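Local coordinates for SPbeta prophage-derived uncharacterized protein YorR (Bacillus subtilis, PDB 3KB2) that probably acts as a nucleotide kinase of the thymidylate kinase type, and binds a phosphorylated guanosine diphosphate together with magnesium, at residues 21-33 with 49-63. Numbering follows the deposited sequence.
Sequences LSKELKYPIIKGS and FNKLADEDNVIIDRF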
loop_
_atom_site.group_PDB
_atom_site.type_symbol
_atom_site.label_atom_id
_atom_site.label_comp_id
_atom_site.label_asym_id
_atom_site.label_seq_id
_atom_site.Cartn_x
_atom_site.Cartn_y
_atom_site.Cartn_z
ATOM N N LEU A 21 -26.858 -0.161 -2.247
ATOM C CA LEU A 21 -27.487 -0.130 -3.562
ATOM C C LEU A 21 -27.904 -1.542 -3.949
ATOM O O LEU A 21 -28.959 -1.747 -4.542
ATOM C CB LEU A 21 -26.517 0.432 -4.610
ATOM C CG LEU A 21 -26.133 1.917 -4.482
ATOM C CD1 LEU A 21 -25.036 2.257 -5.490
ATOM C CD2 LEU A 21 -27.360 2.794 -4.703
ATOM N N SER A 22 -27.077 -2.514 -3.589
ATOM C CA SER A 22 -27.346 -3.910 -3.908
ATOM C C SER A 22 -28.563 -4.464 -3.171
ATOM O O SER A 22 -29.325 -5.263 -3.719
ATOM C CB SER A 22 -26.121 -4.759 -3.579
ATOM O OG SER A 22 -26.363 -6.124 -3.864
ATOM N N LYS A 23 -28.734 -4.050 -1.922
ATOM C CA LYS A 23 -29.861 -4.500 -1.119
ATOM C C LYS A 23 -31.150 -4.001 -1.765
ATOM O O LYS A 23 -32.109 -4.758 -1.913
ATOM C CB LYS A 23 -29.736 -3.952 0.299
ATOM C CG LYS A 23 -30.778 -4.452 1.274
ATOM C CD LYS A 23 -30.538 -3.825 2.645
ATOM C CE LYS A 23 -31.571 -4.285 3.682
ATOM N NZ LYS A 23 -31.398 -3.597 4.994
ATOM N N GLU A 24 -31.160 -2.731 -2.163
ATOM C CA GLU A 24 -32.329 -2.130 -2.797
ATOM C C GLU A 24 -32.542 -2.601 -4.226
ATOM O O GLU A 24 -33.533 -3.253 -4.523
ATOM C CB GLU A 24 -32.224 -0.600 -2.786
ATOM C CG GLU A 24 -33.271 0.119 -3.667
ATOM C CD GLU A 24 -34.648 0.264 -3.013
ATOM O OE1 GLU A 24 -35.585 0.755 -3.698
ATOM O OE2 GLU A 24 -34.791 -0.096 -1.818
ATOM N N LEU A 25 -31.609 -2.270 -5.112
ATOM C CA LEU A 25 -31.717 -2.630 -6.528
ATOM C C LEU A 25 -31.583 -4.124 -6.774
ATOM O O LEU A 25 -31.958 -4.624 -7.837
ATOM C CB LEU A 25 -30.634 -1.905 -7.323
ATOM C CG LEU A 25 -30.659 -0.378 -7.295
ATOM C CD1 LEU A 25 -29.312 0.149 -7.706
ATOM C CD2 LEU A 25 -31.755 0.143 -8.212
ATOM N N LYS A 26 -31.037 -4.817 -5.783
ATOM C CA LYS A 26 -30.798 -6.251 -5.855
ATOM C C LYS A 26 -29.761 -6.595 -6.918
ATOM O O LYS A 26 -29.803 -7.667 -7.526
ATOM C CB LYS A 26 -32.104 -7.004 -6.110
ATOM C CG LYS A 26 -33.084 -6.878 -4.950
ATOM C CD LYS A 26 -34.304 -7.749 -5.154
ATOM C CE LYS A 26 -35.188 -7.747 -3.909
ATOM N NZ LYS A 26 -34.464 -8.276 -2.708
ATOM N N TYR A 27 -28.826 -5.673 -7.143
ATOM C CA TYR A 27 -27.757 -5.901 -8.107
ATOM C C TYR A 27 -26.605 -6.600 -7.395
ATOM O O TYR A 27 -26.296 -6.291 -6.251
ATOM C CB TYR A 27 -27.222 -4.588 -8.681
ATOM C CG TYR A 27 -28.129 -3.849 -9.643
ATOM C CD1 TYR A 27 -29.297 -4.426 -10.142
ATOM C CD2 TYR A 27 -27.805 -2.566 -10.058
ATOM C CE1 TYR A 27 -30.122 -3.726 -11.033
ATOM C CE2 TYR A 27 -28.610 -1.865 -10.940
ATOM C CZ TYR A 27 -29.765 -2.438 -11.422
ATOM O OH TYR A 27 -30.560 -1.685 -12.259
ATOM N N PRO A 28 -25.966 -7.573 -8.055
ATOM C CA PRO A 28 -24.848 -8.251 -7.395
ATOM C C PRO A 28 -23.698 -7.246 -7.341
ATOM O O PRO A 28 -23.657 -6.329 -8.151
ATOM C CB PRO A 28 -24.522 -9.399 -8.343
ATOM C CG PRO A 28 -25.780 -9.620 -9.094
ATOM C CD PRO A 28 -26.328 -8.245 -9.313
ATOM N N ILE A 29 -22.775 -7.427 -6.401
ATOM C CA ILE A 29 -21.619 -6.548 -6.249
ATOM C C ILE A 29 -20.341 -7.255 -6.712
ATOM O O ILE A 29 -20.030 -8.357 -6.256
ATOM C CB ILE A 29 -21.400 -6.151 -4.776
ATOM C CG1 ILE A 29 -22.656 -5.497 -4.206
ATOM C CG2 ILE A 29 -20.213 -5.201 -4.678
ATOM C CD1 ILE A 29 -22.537 -5.133 -2.725
ATOM N N ILE A 30 -19.584 -6.604 -7.589
ATOM C CA ILE A 30 -18.347 -7.180 -8.113
ATOM C C ILE A 30 -17.193 -6.181 -8.021
ATOM O O ILE A 30 -17.353 -5.018 -8.379
ATOM C CB ILE A 30 -18.543 -7.596 -9.598
ATOM C CG1 ILE A 30 -19.546 -8.747 -9.675
ATOM C CG2 ILE A 30 -17.206 -7.970 -10.241
ATOM C CD1 ILE A 30 -20.002 -9.055 -11.066
ATOM N N LYS A 31 -16.042 -6.634 -7.536
ATOM C CA LYS A 31 -14.861 -5.782 -7.435
ATOM C C LYS A 31 -14.205 -5.783 -8.812
ATOM O O LYS A 31 -13.907 -6.842 -9.351
ATOM C CB LYS A 31 -13.888 -6.347 -6.399
ATOM C CG LYS A 31 -14.469 -6.476 -5.005
ATOM C CD LYS A 31 -14.638 -5.117 -4.344
ATOM C CE LYS A 31 -13.552 -4.847 -3.299
ATOM N NZ LYS A 31 -12.165 -4.771 -3.863
ATOM N N GLY A 32 -13.981 -4.602 -9.378
ATOM C CA GLY A 32 -13.382 -4.533 -10.698
ATOM C C GLY A 32 -11.871 -4.618 -10.736
ATOM O O GLY A 32 -11.306 -5.569 -11.292
ATOM N N SER A 33 -11.215 -3.621 -10.150
ATOM C CA SER A 33 -9.756 -3.573 -10.126
ATOM C C SER A 33 -9.149 -4.535 -9.117
ATOM O O SER A 33 -9.313 -4.392 -7.907
ATOM C CB SER A 33 -9.268 -2.142 -9.852
ATOM O OG SER A 33 -9.376 -1.341 -11.023
ATOM N N PHE A 49 -11.746 -6.738 -18.012
ATOM C CA PHE A 49 -12.548 -5.526 -18.048
ATOM C C PHE A 49 -13.605 -5.615 -19.123
ATOM O O PHE A 49 -14.719 -5.126 -18.956
ATOM C CB PHE A 49 -11.671 -4.295 -18.293
ATOM C CG PHE A 49 -10.950 -3.815 -17.071
ATOM C CD1 PHE A 49 -11.588 -3.807 -15.834
ATOM C CD2 PHE A 49 -9.641 -3.355 -17.152
ATOM C CE1 PHE A 49 -10.938 -3.349 -14.696
ATOM C CE2 PHE A 49 -8.976 -2.893 -16.018
ATOM C CZ PHE A 49 -9.626 -2.890 -14.787
ATOM N N ASN A 50 -13.257 -6.256 -20.228
ATOM C CA ASN A 50 -14.195 -6.396 -21.328
ATOM C C ASN A 50 -15.364 -7.287 -20.937
ATOM O O ASN A 50 -16.489 -7.048 -21.354
ATOM C CB ASN A 50 -13.497 -6.979 -22.552
ATOM C CG ASN A 50 -14.100 -6.483 -23.837
ATOM O OD1 ASN A 50 -13.917 -7.076 -24.890
ATOM N ND2 ASN A 50 -14.818 -5.371 -23.758
ATOM N N LYS A 51 -15.091 -8.324 -20.150
ATOM C CA LYS A 51 -16.146 -9.227 -19.700
ATOM C C LYS A 51 -17.077 -8.483 -18.760
ATOM O O LYS A 51 -18.296 -8.644 -18.824
ATOM C CB LYS A 51 -15.572 -10.434 -18.962
ATOM C CG LYS A 51 -14.938 -11.471 -19.856
ATOM C CD LYS A 51 -14.169 -12.474 -19.030
ATOM C CE LYS A 51 -13.205 -13.250 -19.910
ATOM N NZ LYS A 51 -12.280 -14.125 -19.125
ATOM N N LEU A 52 -16.512 -7.674 -17.874
ATOM C CA LEU A 52 -17.357 -6.926 -16.966
ATOM C C LEU A 52 -18.216 -5.995 -17.796
ATOM O O LEU A 52 -19.377 -5.799 -17.493
ATOM C CB LEU A 52 -16.517 -6.126 -15.978
ATOM C CG LEU A 52 -15.691 -7.004 -15.053
ATOM C CD1 LEU A 52 -14.859 -6.126 -14.122
ATOM C CD2 LEU A 52 -16.625 -7.925 -14.262
ATOM N N ALA A 53 -17.640 -5.447 -18.861
ATOM C CA ALA A 53 -18.363 -4.528 -19.724
ATOM C C ALA A 53 -19.588 -5.166 -20.366
ATOM O O ALA A 53 -20.463 -4.468 -20.883
ATOM C CB ALA A 53 -17.445 -3.973 -20.790
ATOM N N ASP A 54 -19.654 -6.491 -20.353
ATOM C CA ASP A 54 -20.812 -7.172 -20.926
ATOM C C ASP A 54 -21.933 -7.261 -19.899
ATOM O O ASP A 54 -23.104 -7.335 -20.256
ATOM C CB ASP A 54 -20.426 -8.573 -21.396
ATOM C CG ASP A 54 -19.632 -8.548 -22.680
ATOM O OD1 ASP A 54 -20.096 -7.899 -23.644
ATOM O OD2 ASP A 54 -18.556 -9.178 -22.728
ATOM N N GLU A 55 -21.560 -7.248 -18.622
ATOM C CA GLU A 55 -22.523 -7.331 -17.534
ATOM C C GLU A 55 -23.449 -6.125 -17.494
ATOM O O GLU A 55 -23.157 -5.071 -18.069
ATOM C CB GLU A 55 -21.801 -7.450 -16.182
ATOM C CG GLU A 55 -21.475 -8.879 -15.706
ATOM C CD GLU A 55 -22.718 -9.739 -15.462
ATOM O OE1 GLU A 55 -22.660 -10.665 -14.616
ATOM O OE2 GLU A 55 -23.755 -9.501 -16.129
ATOM N N ASP A 56 -24.581 -6.302 -16.820
ATOM C CA ASP A 56 -25.559 -5.238 -16.652
ATOM C C ASP A 56 -26.355 -5.557 -15.394
ATOM O O ASP A 56 -26.462 -6.718 -14.993
ATOM C CB ASP A 56 -26.478 -5.138 -17.874
ATOM C CG ASP A 56 -27.330 -3.878 -17.861
ATOM O OD1 ASP A 56 -26.904 -2.861 -17.276
ATOM O OD2 ASP A 56 -28.428 -3.884 -18.449
ATOM N N ASN A 57 -26.895 -4.518 -14.768
ATOM C CA ASN A 57 -27.654 -4.661 -13.538
ATOM C C ASN A 57 -26.762 -5.201 -12.429
ATOM O O ASN A 57 -27.136 -6.108 -11.682
ATOM C CB ASN A 57 -28.862 -5.572 -13.744
ATOM C CG ASN A 57 -29.854 -4.998 -14.740
ATOM O OD1 ASN A 57 -30.194 -3.812 -14.679
ATOM N ND2 ASN A 57 -30.327 -5.835 -15.663
ATOM N N VAL A 58 -25.564 -4.639 -12.339
ATOM C CA VAL A 58 -24.626 -5.032 -11.304
ATOM C C VAL A 58 -23.918 -3.780 -10.859
ATOM O O VAL A 58 -24.007 -2.750 -11.511
ATOM C CB VAL A 58 -23.584 -6.053 -11.810
ATOM C CG1 VAL A 58 -24.281 -7.156 -12.604
ATOM C CG2 VAL A 58 -22.527 -5.360 -12.641
ATOM N N ILE A 59 -23.232 -3.880 -9.731
ATOM C CA ILE A 59 -22.493 -2.767 -9.166
ATOM C C ILE A 59 -21.022 -3.145 -9.183
ATOM O O ILE A 59 -20.644 -4.172 -8.634
ATOM C CB ILE A 59 -22.927 -2.519 -7.718
ATOM C CG1 ILE A 59 -24.417 -2.174 -7.672
ATOM C CG2 ILE A 59 -22.073 -1.424 -7.104
ATOM C CD1 ILE A 59 -25.049 -2.331 -6.301
ATOM N N ILE A 60 -20.202 -2.325 -9.830
ATOM C CA ILE A 60 -18.771 -2.588 -9.921
ATOM C C ILE A 60 -18.022 -1.674 -8.946
ATOM O O ILE A 60 -17.947 -0.459 -9.151
ATOM C CB ILE A 60 -18.255 -2.357 -11.370
ATOM C CG1 ILE A 60 -18.962 -3.335 -12.323
ATOM C CG2 ILE A 60 -16.741 -2.503 -11.418
ATOM C CD1 ILE A 60 -18.524 -3.255 -13.776
ATOM N N ASP A 61 -17.492 -2.267 -7.879
ATOM C CA ASP A 61 -16.742 -1.550 -6.847
ATOM C C ASP A 61 -15.303 -1.407 -7.356
ATOM O O ASP A 61 -14.508 -2.329 -7.221
ATOM C CB ASP A 61 -16.791 -2.366 -5.540
ATOM C CG ASP A 61 -16.246 -1.608 -4.333
ATOM O OD1 ASP A 61 -16.435 -2.112 -3.213
ATOM O OD2 ASP A 61 -15.637 -0.532 -4.495
ATOM N N ARG A 62 -14.998 -0.253 -7.949
ATOM C CA ARG A 62 -13.686 0.052 -8.529
ATOM C C ARG A 62 -13.581 -0.604 -9.904
ATOM O O ARG A 62 -13.824 -1.803 -10.049
ATOM C CB ARG A 62 -12.561 -0.427 -7.618
ATOM C CG ARG A 62 -12.577 0.262 -6.270
ATOM C CD ARG A 62 -11.173 0.531 -5.790
ATOM N NE ARG A 62 -10.442 -0.711 -5.601
ATOM C CZ ARG A 62 -9.215 -0.778 -5.100
ATOM N NH1 ARG A 62 -8.581 0.335 -4.737
ATOM N NH2 ARG A 62 -8.623 -1.958 -4.963
ATOM N N PHE A 63 -13.206 0.183 -10.910
ATOM C CA PHE A 63 -13.143 -0.329 -12.269
ATOM C C PHE A 63 -11.962 0.222 -13.096
ATOM O O PHE A 63 -10.854 0.354 -12.578
ATOM C CB PHE A 63 -14.509 -0.033 -12.926
ATOM C CG PHE A 63 -14.803 -0.850 -14.158
ATOM C CD1 PHE A 63 -14.243 -2.114 -14.336
ATOM C CD2 PHE A 63 -15.657 -0.354 -15.138
ATOM C CE1 PHE A 63 -14.536 -2.867 -15.477
ATOM C CE2 PHE A 63 -15.951 -1.102 -16.276
ATOM C CZ PHE A 63 -15.388 -2.356 -16.444
HETATM O O HOH W 1 -32.798 -3.250 -13.850
HETATM O O HOH W 2 -11.099 -3.957 -6.271
#
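Ile59 drives its CD1 methyl against the helix that ends at Leu25, meeting Leu21 CB at 3.6 Å, while its CG1 lies at the ring edge of Tyr27. With CG1 anti to its own carbonyl carbon (chi1 -61°) and the chain then extended, the side chain reaches from the strand to the helix. On the other face of the sheet Ile30 CG2 packs obliquely on Leu52 CD2, and Leu52 CD1 reaches Gly32 CA at 4.1 Å; beta-branched isoleucines suit such extended backbone.

Strands 29-31 and 58-61 run parallel; the axes of these short segments are 29° apart. Ile59 is held through both its backbone N and its backbone O: N donates to Pro28 O and O accepts from Ile30 N, each bond 2.9 Å and nearly straight. Ile30 O then takes Asp61 N (2.8 Å). Proline, lacking an N-H, can still serve here through its carbonyl.

At one end the Tyr27 ring is sandwiched between Leu25 CB, over its centre, and the Asn57-Val58 peptide, with Asn57 C 3.4 Å above the opposite face. A water joins Tyr27 OH to Asn57 OD1, and Thr2 N bonds both. At the other end Ser33 OG, small enough to fit beside the Phe49 ring edge, donates to Phe63 O at 2.7 Å. Lys31 lays its bent aliphatic chain alongside Asp61, and its NZ shares a water with Ser33 O.

The side chain of Asp61, whose OD1 bonds Ser15 OG of the ligand pocket, lies about 4 Å from the bound magnesium. Edge strand 29-31 and its parallel neighbour 58-61, joined through helix 42-52, form a right-handed beta-alpha-beta crossover, in the 2-3-1-4-5 parallel sheet characteristic of P-loop nucleotide kinases.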